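Long-range contact in Rep protein (Adeno-associated virus - 5, PDB 1M55), which probably nicks viral DNA at the replication origin during rolling-circle-type replication, as the metal-dependent endonuclease domain of a Rep protein: residues 89-94 and 152-157. Numbering follows the deposited sequence.
Sequences HLHTLV and AYLLPK. With ZN (zinc ion), chain C.
His91 NE2 binds the zinc ion at 2.0 Å, while the ND1 on the same ring hydrogen-bonds Glu6, so both nitrogens are engaged and the rotation of the imidazole is fixed. His89, two residues earlier on the strand and on its same face, supplies a second NE2, and Glu82 of the neighbouring strand 77-83 completes the three protein ligands. This His-hydrophobic-His pair, with Leu90 between the two histidines, is the metal-binding motif of HUH endonucleases, to which viral Rep nucleases belong. A chi1 of -77° puts CG of His91 beside the backbone N, anti to the carbonyl carbon, and the ring projects toward helix 149-154. There the CD2 methyl of Leu154 settles over one face in a CH-pi contact, 4.1 Å from the ring centroid and displaced toward the rim. The other branch of Leu154 meets Leu93 tip to tip, CD1 to CD1 at 3.7 Å; a forked side chain thus suits a place between the imidazole and the apolar core. Lys157, the last residue of a type I beta turn that starts at Leu154, bends its chain so that NZ stands 3.9 Å from the zinc ion without binding it. Its ammonium pairs instead with Glu82, the metal ligand, and with Glu161. The packing of Leu154 on the ring, together with the Glu6 bond, is consistent with a His91 held ready for the metal, while the lysine's charge probably offsets some of the carboxylate charge beside it.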
ATOM      1  N   HIS A  89      -6.117   3.855  -2.573  1.00  6.86           N
ATOM      2  CA  HIS A  89      -5.448   3.630  -1.303  1.00  6.69           C
ATOM      3  C   HIS A  89      -4.562   2.407  -1.328  1.00  6.52           C
ATOM      4  O   HIS A  89      -4.699   1.539  -2.194  1.00  7.53           O
ATOM      5  CB  HIS A  89      -6.485   3.500  -0.176  1.00  6.88           C
ATOM      6  CG  HIS A  89      -7.462   2.386  -0.385  1.00  7.40           C
ATOM      7  ND1 HIS A  89      -8.561   2.466  -1.213  1.00  7.84           N
ATOM      8  CD2 HIS A  89      -7.455   1.116   0.097  1.00  7.70           C
ATOM      9  CE1 HIS A  89      -9.166   1.272  -1.216  1.00  7.83           C
ATOM     10  NE2 HIS A  89      -8.529   0.423  -0.435  1.00  7.60           N
ATOM     11  N   LEU A  90      -3.648   2.355  -0.370  1.00  6.09           N
ATOM     12  CA  LEU A  90      -2.714   1.251  -0.243  1.00  6.71           C
ATOM     13  C   LEU A  90      -2.948   0.460   1.033  1.00  7.43           C
ATOM     14  O   LEU A  90      -3.070   1.048   2.113  1.00  8.02           O
ATOM     15  CB  LEU A  90      -1.275   1.783  -0.184  1.00  7.06           C
ATOM     16  CG  LEU A  90      -0.660   2.441  -1.419  1.00  7.76           C
ATOM     17  CD1 LEU A  90       0.468   3.368  -0.993  1.00  8.19           C
ATOM     18  CD2 LEU A  90      -0.171   1.374  -2.383  1.00  7.28           C
ATOM     19  N   HIS A  91      -3.078  -0.857   0.896  1.00  7.69           N
ATOM     20  CA  HIS A  91      -3.180  -1.734   2.058  1.00  7.51           C
ATOM     21  C   HIS A  91      -1.711  -2.077   2.248  1.00  7.51           C
ATOM     22  O   HIS A  91      -1.113  -2.766   1.414  1.00  7.68           O
ATOM     23  CB  HIS A  91      -3.965  -3.008   1.749  1.00  7.54           C
ATOM     24  CG  HIS A  91      -5.443  -2.798   1.689  1.00  7.79           C
ATOM     25  ND1 HIS A  91      -6.296  -3.024   2.746  1.00  7.89           N
ATOM     26  CD2 HIS A  91      -6.221  -2.352   0.673  1.00  7.89           C
ATOM     27  CE1 HIS A  91      -7.537  -2.716   2.350  1.00  7.84           C
ATOM     28  NE2 HIS A  91      -7.541  -2.305   1.101  1.00  7.94           N
ATOM     29  N   THR A  92      -1.115  -1.527   3.296  1.00  7.45           N
ATOM     30  CA  THR A  92       0.297  -1.733   3.566  1.00  7.63           C
ATOM     31  C   THR A  92       0.519  -2.717   4.711  1.00  8.06           C
ATOM     32  O   THR A  92       0.361  -2.361   5.883  1.00  8.23           O
ATOM     33  CB  THR A  92       0.969  -0.377   3.880  1.00  8.45           C
ATOM     34  OG1 THR A  92       0.487   0.610   2.954  1.00 10.14           O
ATOM     35  CG2 THR A  92       2.480  -0.476   3.755  1.00  9.99           C
ATOM     36  N   LEU A  93       0.826  -3.965   4.362  1.00  8.43           N
ATOM     37  CA  LEU A  93       1.089  -4.994   5.362  1.00  9.31           C
ATOM     38  C   LEU A  93       2.593  -5.105   5.550  1.00  9.19           C
ATOM     39  O   LEU A  93       3.325  -5.402   4.600  1.00  9.30           O
ATOM     40  CB  LEU A  93       0.544  -6.353   4.916  1.00 10.39           C
ATOM     41  CG  LEU A  93      -0.964  -6.558   4.795  1.00 13.21           C
ATOM     42  CD1 LEU A  93      -1.229  -7.973   4.293  1.00 14.34           C
ATOM     43  CD2 LEU A  93      -1.625  -6.335   6.138  1.00 15.11           C
ATOM     44  N   VAL A  94       3.057  -4.848   6.765  1.00  9.27           N
ATOM     45  CA  VAL A  94       4.481  -4.939   7.063  1.00 10.04           C
ATOM     46  C   VAL A  94       4.617  -5.807   8.307  1.00  9.73           C
ATOM     47  O   VAL A  94       3.828  -5.679   9.248  1.00  8.87           O
ATOM     48  CB  VAL A  94       5.105  -3.554   7.298  1.00 11.36           C
ATOM     49  CG1 VAL A  94       6.614  -3.679   7.352  1.00 11.79           C
ATOM     50  CG2 VAL A  94       4.709  -2.599   6.176  1.00 11.84           C
ATOM     51  N   ALA A 152      -6.845 -14.576   1.657  1.00 10.32           N
ATOM     52  CA  ALA A 152      -8.240 -14.482   2.073  1.00 10.23           C
ATOM     53  C   ALA A 152      -8.930 -13.181   1.699  1.00 10.64           C
ATOM     54  O   ALA A 152     -10.075 -13.185   1.240  1.00 10.46           O
ATOM     55  CB  ALA A 152      -8.341 -14.681   3.572  1.00 10.15           C
ATOM     56  N   TYR A 153      -8.206 -12.075   1.835  1.00 10.46           N
ATOM     57  CA  TYR A 153      -8.788 -10.761   1.611  1.00 10.31           C
ATOM     58  C   TYR A 153      -8.225  -9.903   0.485  1.00  9.88           C
ATOM     59  O   TYR A 153      -8.985  -9.257  -0.235  1.00 10.22           O
ATOM     60  CB  TYR A 153      -8.699 -10.005   2.933  1.00 10.68           C
ATOM     61  CG  TYR A 153      -9.434  -8.694   3.006  1.00 10.96           C
ATOM     62  CD1 TYR A 153     -10.823  -8.636   2.875  1.00 10.67           C
ATOM     63  CD2 TYR A 153      -8.750  -7.519   3.317  1.00 10.87           C
ATOM     64  CE1 TYR A 153     -11.508  -7.445   3.070  1.00 11.75           C
ATOM     65  CE2 TYR A 153      -9.424  -6.327   3.513  1.00 11.80           C
ATOM     66  CZ  TYR A 153     -10.801  -6.297   3.395  1.00 13.03           C
ATOM     67  OH  TYR A 153     -11.465  -5.124   3.650  1.00 14.23           O
ATOM     68  N   LEU A 154      -6.905  -9.883   0.332  1.00  8.53           N
ATOM     69  CA  LEU A 154      -6.291  -9.052  -0.701  1.00  8.13           C
ATOM     70  C   LEU A 154      -6.213  -9.678  -2.088  1.00  8.41           C
ATOM     71  O   LEU A 154      -6.569  -9.036  -3.077  1.00  8.91           O
ATOM     72  CB  LEU A 154      -4.907  -8.586  -0.254  1.00  7.74           C
ATOM     73  CG  LEU A 154      -4.882  -7.791   1.055  1.00  8.42           C
ATOM     74  CD1 LEU A 154      -3.449  -7.369   1.352  1.00  9.55           C
ATOM     75  CD2 LEU A 154      -5.790  -6.569   0.962  1.00  8.91           C
ATOM     76  N   LEU A 155      -5.767 -10.929  -2.168  1.00  8.87           N
ATOM     77  CA  LEU A 155      -5.648 -11.598  -3.465  1.00  9.93           C
ATOM     78  C   LEU A 155      -6.931 -11.694  -4.307  1.00 10.51           C
ATOM     79  O   LEU A 155      -6.857 -11.658  -5.534  1.00 11.20           O
ATOM     80  CB  LEU A 155      -5.005 -12.985  -3.324  1.00 10.08           C
ATOM     81  CG  LEU A 155      -3.566 -13.049  -2.796  1.00 10.48           C
ATOM     82  CD1 LEU A 155      -3.002 -14.443  -3.047  1.00 11.32           C
ATOM     83  CD2 LEU A 155      -2.690 -11.999  -3.479  1.00  9.72           C
ATOM     84  N   PRO A 156      -8.117 -11.829  -3.671  1.00 10.56           N
ATOM     85  CA  PRO A 156      -9.376 -11.921  -4.425  1.00 10.54           C
ATOM     86  C   PRO A 156      -9.766 -10.683  -5.244  1.00 10.72           C
ATOM     87  O   PRO A 156     -10.607 -10.782  -6.141  1.00 11.39           O
ATOM     88  CB  PRO A 156     -10.413 -12.167  -3.328  1.00 10.85           C
ATOM     89  CG  PRO A 156      -9.651 -12.888  -2.282  1.00 11.09           C
ATOM     90  CD  PRO A 156      -8.360 -12.113  -2.242  1.00 10.61           C
ATOM     91  N   LYS A 157      -9.217  -9.516  -4.913  1.00  9.88           N
ATOM     92  CA  LYS A 157      -9.564  -8.299  -5.643  1.00  9.52           C
ATOM     93  C   LYS A 157      -9.223  -8.408  -7.128  1.00  9.74           C
ATOM     94  O   LYS A 157      -8.174  -8.942  -7.492  1.00 10.12           O
ATOM     95  CB  LYS A 157      -8.869  -7.071  -5.042  1.00  9.11           C
ATOM     96  CG  LYS A 157      -9.610  -6.419  -3.877  1.00 12.09           C
ATOM     97  CD  LYS A 157      -9.436  -7.178  -2.582  1.00 14.63           C
ATOM     98  CE  LYS A 157     -10.290  -6.580  -1.469  1.00 12.26           C
ATOM     99  NZ  LYS A 157      -9.959  -5.160  -1.194  1.00 11.65           N
TER
HETATM  100 ZN    ZN C 202      -8.964  -1.551  -0.088  1.00  9.85          ZN